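Local atomic coordinates of titin (Homo sapiens, PDB entry 6H4L), a protein that spans half the muscle sarcomere as a giant, kinase-bearing filament whose M-band segment includes the immunoglobulin domain M4. Residues T4-M15 with F28-A38; E48-H56 with L66-D75. One frame throughout, in Å; residues are numbered along the deposited sequence. Where two conformers were deposited one is given.

Interaction 1 (T4-M15 with F28-A38); sequences TLDHAPRITLRM and FILNVQSKPTA
Gln33 OE1 is the acceptor on which the guanidinium of Arg10 closes: NE reaches it at 2.7 Å in a nearly straight bond (168°), and NH2 adds a weak second one at 3.4 Å. The oxygen lies near the guanidinium plane, while the amide plane is steeply turned from it. The Arg10 guanidinium covers one face of the His7 ring, NH1 standing 3.4 Å above the ring plane, over its centre, and Lys35 N lies over the opposite face; the His7 edge meets Gln33 O. Asn31 ND2 donates to Thr12 OG1 (2.8 Å), Asn31 CG being anti to its own backbone N (chi1 -172°) to carry the amide across, and the methyl of Thr12 abuts the Gln33 amide. On the reverse side of the sheet Pro9 CB packs on Val32 CG2 at 3.8 Å. Met15 SD approaches the Phe28 ring obliquely, 4.6 Å from its centroid, a Met-aromatic contact. Thr12 and Leu13 both face Asn31, a classic beta bulge, and at Thr12 the chain turns a corner. Met15 N then bonds Asp92 of strand 88-98. This passage from one sheet to the other is the split first strand, A and A', of I-set immunoglobulin domains.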
# COMPACT_ATOMS: atom_id res chain seq x y z
N THR A 4 -14.27 18.36 -13.68
CA THR A 4 -13.41 17.18 -13.73
C THR A 4 -14.23 15.92 -13.95
O THR A 4 -15.00 15.52 -13.08
CB THR A 4 -12.58 17.03 -12.43
OG1 THR A 4 -11.78 18.20 -12.23
CG2 THR A 4 -11.69 15.80 -12.50
N LEU A 5 -14.09 15.30 -15.12
CA LEU A 5 -14.79 14.07 -15.42
C LEU A 5 -14.24 12.91 -14.58
O LEU A 5 -13.08 12.94 -14.14
CB LEU A 5 -14.66 13.73 -16.90
CG LEU A 5 -15.25 14.75 -17.88
CD1 LEU A 5 -14.83 14.43 -19.31
CD2 LEU A 5 -16.76 14.78 -17.76
N ASP A 6 -15.07 11.89 -14.37
CA ASP A 6 -14.57 10.67 -13.73
C ASP A 6 -13.38 10.13 -14.50
O ASP A 6 -13.31 10.25 -15.72
CB ASP A 6 -15.66 9.59 -13.67
CG ASP A 6 -16.75 9.91 -12.68
OD1 ASP A 6 -16.58 10.85 -11.88
OD2 ASP A 6 -17.78 9.19 -12.70
N HIS A 7 -12.44 9.51 -13.79
CA HIS A 7 -11.25 8.98 -14.44
C HIS A 7 -10.64 7.83 -13.65
O HIS A 7 -10.84 7.73 -12.45
CB HIS A 7 -10.21 10.09 -14.64
CG HIS A 7 -9.68 10.67 -13.36
ND1 HIS A 7 -8.70 10.05 -12.61
CD2 HIS A 7 -10.00 11.80 -12.70
CE1 HIS A 7 -8.44 10.78 -11.55
NE2 HIS A 7 -9.21 11.85 -11.57
N ALA A 8 -9.92 6.98 -14.36
CA ALA A 8 -9.24 5.84 -13.76
C ALA A 8 -8.20 6.30 -12.74
O ALA A 8 -7.59 7.36 -12.87
CB ALA A 8 -8.58 4.99 -14.83
N PRO A 9 -7.97 5.47 -11.72
CA PRO A 9 -6.95 5.85 -10.75
C PRO A 9 -5.58 6.03 -11.41
O PRO A 9 -5.22 5.26 -12.32
CB PRO A 9 -6.91 4.63 -9.81
CG PRO A 9 -8.27 4.01 -9.94
CD PRO A 9 -8.61 4.18 -11.40
N ARG A 10 -4.83 7.03 -10.96
CA ARG A 10 -3.46 7.22 -11.41
C ARG A 10 -2.60 7.48 -10.18
O ARG A 10 -2.96 8.28 -9.30
CB ARG A 10 -3.35 8.37 -12.41
CG ARG A 10 -4.00 9.63 -11.95
CD ARG A 10 -4.26 10.60 -13.12
NE ARG A 10 -4.84 11.83 -12.61
CZ ARG A 10 -5.86 12.48 -13.17
NH1 ARG A 10 -6.42 12.03 -14.28
NH2 ARG A 10 -6.31 13.59 -12.60
N ILE A 11 -1.47 6.79 -10.10
CA ILE A 11 -0.61 6.91 -8.94
C ILE A 11 0.44 7.97 -9.24
O ILE A 11 1.19 7.84 -10.21
CB ILE A 11 0.02 5.56 -8.59
CG1 ILE A 11 -1.10 4.58 -8.19
CG2 ILE A 11 1.08 5.72 -7.48
CD1 ILE A 11 -0.66 3.15 -7.98
N THR A 12 0.46 9.02 -8.43
CA THR A 12 1.36 10.15 -8.65
C THR A 12 2.59 10.16 -7.74
O THR A 12 3.55 10.88 -8.01
CB THR A 12 0.62 11.49 -8.49
OG1 THR A 12 0.20 11.64 -7.13
CG2 THR A 12 -0.57 11.58 -9.44
N LEU A 13 2.55 9.39 -6.65
CA LEU A 13 3.70 9.21 -5.78
C LEU A 13 3.77 7.73 -5.45
O LEU A 13 2.81 7.16 -4.92
CB LEU A 13 3.57 9.99 -4.47
CG LEU A 13 4.68 9.62 -3.47
CD1 LEU A 13 6.01 10.21 -3.93
CD2 LEU A 13 4.34 10.08 -2.06
N ARG A 14 4.89 7.11 -5.79
CA ARG A 14 4.99 5.66 -5.66
C ARG A 14 5.69 5.26 -4.37
O ARG A 14 6.49 6.02 -3.82
CB ARG A 14 5.71 5.06 -6.87
CG ARG A 14 4.92 5.26 -8.17
CD ARG A 14 5.25 4.23 -9.25
NE ARG A 14 4.30 4.30 -10.36
CZ ARG A 14 3.27 3.48 -10.53
NH1 ARG A 14 3.06 2.49 -9.67
NH2 ARG A 14 2.46 3.63 -11.57
N MET A 15 5.38 4.06 -3.89
CA MET A 15 6.04 3.52 -2.71
C MET A 15 7.55 3.37 -2.88
O MET A 15 8.05 3.19 -3.99
CB MET A 15 5.46 2.16 -2.36
CG MET A 15 4.08 2.22 -1.73
SD MET A 15 3.54 0.55 -1.29
CE MET A 15 3.13 0.08 -2.95
N PHE A 28 4.50 2.10 4.32
CA PHE A 28 4.57 2.40 2.89
C PHE A 28 3.51 3.45 2.61
O PHE A 28 2.41 3.39 3.15
CB PHE A 28 4.28 1.16 2.05
CG PHE A 28 5.40 0.14 2.03
CD1 PHE A 28 6.49 0.30 1.19
CD2 PHE A 28 5.36 -0.98 2.84
CE1 PHE A 28 7.51 -0.63 1.15
CE2 PHE A 28 6.39 -1.92 2.82
CZ PHE A 28 7.46 -1.74 1.97
N ILE A 29 3.84 4.41 1.76
CA ILE A 29 2.90 5.49 1.47
C ILE A 29 2.89 5.73 -0.03
O ILE A 29 3.94 5.74 -0.66
CB ILE A 29 3.29 6.79 2.21
CG1 ILE A 29 3.27 6.58 3.72
CG2 ILE A 29 2.33 7.92 1.85
CD1 ILE A 29 3.95 7.69 4.52
N LEU A 30 1.70 5.90 -0.60
CA LEU A 30 1.61 6.31 -2.00
C LEU A 30 0.47 7.30 -2.15
O LEU A 30 -0.31 7.51 -1.23
CB LEU A 30 1.43 5.12 -2.94
CG LEU A 30 0.16 4.28 -2.88
CD1 LEU A 30 -0.08 3.56 -4.19
CD2 LEU A 30 0.29 3.23 -1.76
N ASN A 31 0.41 7.97 -3.29
CA ASN A 31 -0.68 8.89 -3.53
C ASN A 31 -1.37 8.54 -4.83
O ASN A 31 -0.70 8.35 -5.85
CB ASN A 31 -0.15 10.31 -3.64
CG ASN A 31 -1.26 11.33 -3.70
OD1 ASN A 31 -1.86 11.67 -2.68
ND2 ASN A 31 -1.54 11.82 -4.89
N VAL A 32 -2.69 8.43 -4.78
CA VAL A 32 -3.49 8.09 -5.97
C VAL A 32 -4.49 9.21 -6.22
O VAL A 32 -5.05 9.79 -5.29
CB VAL A 32 -4.21 6.73 -5.80
CG1 VAL A 32 -5.23 6.79 -4.66
CG2 VAL A 32 -4.85 6.26 -7.12
N GLN A 33 -4.70 9.53 -7.51
CA GLN A 33 -5.74 10.45 -7.93
C GLN A 33 -6.81 9.60 -8.59
O GLN A 33 -6.52 8.85 -9.53
CB GLN A 33 -5.18 11.45 -8.94
CG GLN A 33 -4.10 12.37 -8.35
CD GLN A 33 -3.50 13.32 -9.39
OE1 GLN A 33 -3.62 13.10 -10.60
NE2 GLN A 33 -2.84 14.38 -8.91
N SER A 34 -8.02 9.67 -8.08
CA SER A 34 -9.09 8.78 -8.55
C SER A 34 -10.44 9.45 -8.38
O SER A 34 -10.71 10.05 -7.35
CB SER A 34 -9.05 7.46 -7.73
OG SER A 34 -10.03 6.54 -8.15
N LYS A 35 -11.28 9.39 -9.41
CA LYS A 35 -12.64 9.90 -9.30
C LYS A 35 -13.59 9.01 -10.10
O LYS A 35 -13.47 8.91 -11.30
CB LYS A 35 -12.73 11.34 -9.83
CG LYS A 35 -14.09 11.97 -9.64
CD LYS A 35 -14.16 13.35 -10.30
CE LYS A 35 -15.54 13.95 -10.11
NZ LYS A 35 -15.61 15.35 -10.65
N PRO A 36 -14.54 8.33 -9.42
CA PRO A 36 -14.75 8.34 -7.97
C PRO A 36 -13.61 7.71 -7.18
O PRO A 36 -12.70 7.11 -7.75
CB PRO A 36 -16.02 7.49 -7.80
CG PRO A 36 -16.12 6.68 -9.03
CD PRO A 36 -15.52 7.50 -10.12
N THR A 37 -13.66 7.88 -5.87
CA THR A 37 -12.60 7.39 -5.00
C THR A 37 -12.39 5.89 -5.17
O THR A 37 -13.34 5.12 -5.27
CB THR A 37 -12.90 7.71 -3.54
OG1 THR A 37 -14.27 7.38 -3.25
CG2 THR A 37 -12.70 9.19 -3.29
N ALA A 38 -11.11 5.51 -5.20
CA ALA A 38 -10.69 4.15 -5.47
C ALA A 38 -10.98 3.23 -4.31
O ALA A 38 -10.89 3.62 -3.15
CB ALA A 38 -9.19 4.13 -5.76
O HOH W 1 6.55 6.65 -1.03

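Interaction 2 (E48-H56 with L66-D75)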
# COMPACT_ATOMS: atom_id res chain seq x y z
N GLU A 48 -3.69 -11.27 -0.22
CA GLU A 48 -4.38 -10.09 0.28
C GLU A 48 -4.20 -9.93 1.79
O GLU A 48 -4.33 -10.90 2.55
CB GLU A 48 -5.86 -10.10 -0.09
CG GLU A 48 -6.58 -8.82 0.33
CD GLU A 48 -7.98 -8.69 -0.26
OE1 GLU A 48 -8.42 -9.64 -0.94
OE2 GLU A 48 -8.62 -7.64 -0.03
N LEU A 49 -3.87 -8.71 2.20
CA LEU A 49 -3.72 -8.37 3.60
C LEU A 49 -5.06 -7.93 4.20
O LEU A 49 -5.83 -7.21 3.56
CB LEU A 49 -2.69 -7.25 3.79
CG LEU A 49 -1.22 -7.58 3.55
CD1 LEU A 49 -0.40 -6.29 3.57
CD2 LEU A 49 -0.70 -8.56 4.61
N GLN A 50 -5.32 -8.38 5.42
CA GLN A 50 -6.45 -7.91 6.19
C GLN A 50 -5.92 -7.10 7.36
O GLN A 50 -4.81 -7.35 7.84
CB GLN A 50 -7.26 -9.09 6.73
CG GLN A 50 -8.14 -9.76 5.69
CD GLN A 50 -9.30 -8.88 5.26
OE1 GLN A 50 -9.18 -8.08 4.33
NE2 GLN A 50 -10.44 -9.03 5.94
N GLU A 51 -6.70 -6.13 7.83
CA GLU A 51 -6.31 -5.38 9.02
C GLU A 51 -6.26 -6.29 10.25
O GLU A 51 -7.07 -7.21 10.40
CB GLU A 51 -7.24 -4.20 9.26
CG GLU A 51 -7.17 -3.17 8.15
CD GLU A 51 -7.60 -1.79 8.60
OE1 GLU A 51 -8.82 -1.57 8.78
OE2 GLU A 51 -6.72 -0.92 8.78
N SER A 52 -5.29 -6.02 11.12
CA SER A 52 -5.09 -6.82 12.32
C SER A 52 -4.29 -5.98 13.31
O SER A 52 -4.11 -4.79 13.09
CB SER A 52 -4.32 -8.10 11.99
OG SER A 52 -3.01 -7.80 11.52
N SER A 53 -3.83 -6.58 14.40
CA SER A 53 -3.00 -5.84 15.34
C SER A 53 -1.66 -5.51 14.68
O SER A 53 -0.97 -4.56 15.09
CB SER A 53 -2.79 -6.63 16.63
OG SER A 53 -2.22 -7.89 16.36
N LYS A 54 -1.29 -6.27 13.66
CA LYS A 54 -0.02 -6.06 12.97
C LYS A 54 -0.12 -5.12 11.77
O LYS A 54 0.80 -4.35 11.50
CB LYS A 54 0.55 -7.40 12.52
CG LYS A 54 1.99 -7.33 12.07
CD LYS A 54 2.57 -8.72 11.92
CE LYS A 54 4.05 -8.66 11.60
NZ LYS A 54 4.85 -8.15 12.74
N ILE A 55 -1.25 -5.18 11.07
CA ILE A 55 -1.42 -4.48 9.80
C ILE A 55 -2.56 -3.45 9.84
O ILE A 55 -3.68 -3.80 10.19
CB ILE A 55 -1.76 -5.49 8.69
CG1 ILE A 55 -0.62 -6.50 8.50
CG2 ILE A 55 -2.09 -4.78 7.39
CD1 ILE A 55 0.67 -5.90 7.99
N HIS A 56 -2.26 -2.21 9.49
CA HIS A 56 -3.29 -1.17 9.36
C HIS A 56 -3.10 -0.44 8.04
O HIS A 56 -1.98 -0.15 7.65
CB HIS A 56 -3.17 -0.12 10.47
CG HIS A 56 -3.27 -0.69 11.85
ND1 HIS A 56 -2.47 -0.24 12.89
CD2 HIS A 56 -4.07 -1.65 12.38
CE1 HIS A 56 -2.77 -0.91 13.99
NE2 HIS A 56 -3.74 -1.77 13.70
N LEU A 66 0.14 2.09 4.35
CA LEU A 66 0.13 0.76 4.95
C LEU A 66 1.10 0.81 6.11
O LEU A 66 2.23 1.24 5.94
CB LEU A 66 0.58 -0.31 3.96
CG LEU A 66 0.80 -1.71 4.57
CD1 LEU A 66 -0.53 -2.27 5.04
CD2 LEU A 66 1.44 -2.67 3.55
N GLU A 67 0.66 0.36 7.27
CA GLU A 67 1.54 0.36 8.42
C GLU A 67 1.70 -1.08 8.88
O GLU A 67 0.71 -1.80 9.03
CB GLU A 67 0.94 1.23 9.51
CG GLU A 67 1.72 1.22 10.80
CD GLU A 67 1.08 2.13 11.82
OE1 GLU A 67 -0.01 1.77 12.33
OE2 GLU A 67 1.64 3.21 12.08
N ILE A 68 2.94 -1.51 9.05
CA ILE A 68 3.24 -2.85 9.55
C ILE A 68 3.98 -2.68 10.86
O ILE A 68 5.01 -2.00 10.91
CB ILE A 68 4.13 -3.64 8.56
CG1 ILE A 68 3.49 -3.66 7.17
CG2 ILE A 68 4.39 -5.06 9.08
CD1 ILE A 68 4.46 -3.36 6.05
N LEU A 69 3.45 -3.28 11.93
CA LEU A 69 4.01 -3.09 13.26
C LEU A 69 4.92 -4.26 13.62
O LEU A 69 4.69 -5.38 13.16
CB LEU A 69 2.89 -3.01 14.29
CG LEU A 69 1.87 -1.89 14.15
CD1 LEU A 69 0.98 -1.87 15.39
CD2 LEU A 69 2.57 -0.56 13.98
N ASP A 70 5.93 -3.99 14.43
CA ASP A 70 6.79 -5.02 15.01
C ASP A 70 7.37 -5.98 13.97
O ASP A 70 7.21 -7.19 14.07
CB ASP A 70 6.01 -5.79 16.06
CG ASP A 70 6.87 -6.82 16.77
OD1 ASP A 70 8.07 -6.53 16.90
OD2 ASP A 70 6.33 -7.88 17.11
N CYS A 71 8.08 -5.41 13.01
CA CYS A 71 8.57 -6.14 11.84
C CYS A 71 9.57 -7.24 12.12
O CYS A 71 10.59 -7.01 12.77
CB CYS A 71 9.19 -5.16 10.85
SG CYS A 71 7.97 -4.13 10.00
N HIS A 72 9.29 -8.43 11.59
CA HIS A 72 10.22 -9.55 11.69
C HIS A 72 10.62 -10.00 10.29
O HIS A 72 10.16 -9.43 9.29
CB HIS A 72 9.58 -10.72 12.44
CG HIS A 72 9.15 -10.38 13.84
ND1 HIS A 72 8.04 -10.94 14.43
CD2 HIS A 72 9.69 -9.55 14.76
CE1 HIS A 72 7.91 -10.46 15.65
NE2 HIS A 72 8.90 -9.62 15.88
N THR A 73 11.48 -11.02 10.21
CA THR A 73 11.96 -11.49 8.92
C THR A 73 10.82 -11.91 8.00
O THR A 73 10.86 -11.67 6.79
CB THR A 73 12.95 -12.66 9.09
OG1 THR A 73 14.05 -12.24 9.91
CG2 THR A 73 13.47 -13.11 7.74
N ASP A 74 9.79 -12.51 8.59
CA ASP A 74 8.63 -12.99 7.83
C ASP A 74 7.86 -11.87 7.14
O ASP A 74 7.06 -12.12 6.24
CB ASP A 74 7.68 -13.77 8.74
N ASP A 75 8.10 -10.64 7.57
CA ASP A 75 7.39 -9.48 7.03
C ASP A 75 8.07 -8.91 5.79
O ASP A 75 7.51 -8.03 5.12
CB ASP A 75 7.27 -8.41 8.11
CG ASP A 75 6.36 -8.83 9.23
OD1 ASP A 75 5.24 -9.31 8.93
OD2 ASP A 75 6.76 -8.71 10.41
O HOH W 2 4.68 -9.34 14.89
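Lys54 reaches along the 66-75 segment: NZ donates to Leu69 O at 2.8 Å, nearly along the C=O axis, and forms a salt bridge with Asp75 OD2 at 3.1 Å. The chain is extended until its last torsion, where chi4 of 68° swings NZ toward these partners while CE is held tightly against both carboxylate oxygens. A water accepts from NZ and donates to Asp70 OD2, linking the lysine to a residue that, with His72, binds zinc. In the hairpin His56 ND1 donates a hydrogen bond to Glu67 OE1 at 3.2 Å, in the ring plane; Glu67 OE2 is taken by Arg27. On the other face of the hairpin Ile55 and Ile68 run side by side, CD1 of Ile55 3.7 Å from CG1 of Ile68. In the second shell, His72 N holds Asp75 OD2 by its anti lone pair (2.8 Å, 174°), fixing the carboxylate, and Asp75 O receives the hydroxyl of Tyr79, the tyrosine corner. Ser52 OG accepts from Lys54 N and Ile55 N, an ST motif leading into strand 55-60. The lysine-aspartate pair probably corresponds to the basic residue-aspartate bridge beside the tyrosine corner in many immunoglobulin domains, and the carboxylate would favour a charged ammonium.

The two contacts follow one another along the chain, both halves of interaction 1 preceding both halves of interaction 2, and their centres lie about 23 Å apart on opposite sides of the domain centre. Both belong to one four-stranded antiparallel sheet, ordered 7-11, 26-35, 63-68, 55-60. Interaction 1 therefore attaches one outermost strand, and interaction 2 belongs to the hairpin whose first strand, 55-60, is the other outermost strand. They meet in the middle, where Phe28 O and Leu66 N are 2.9 Å apart, a probable hydrogen bond, and Phe28 packs on Ile68. With the central pairing of 26-35 and 63-68, they hold together one sheet of the immunoglobulin sandwich, a fold that recurs many times in titin.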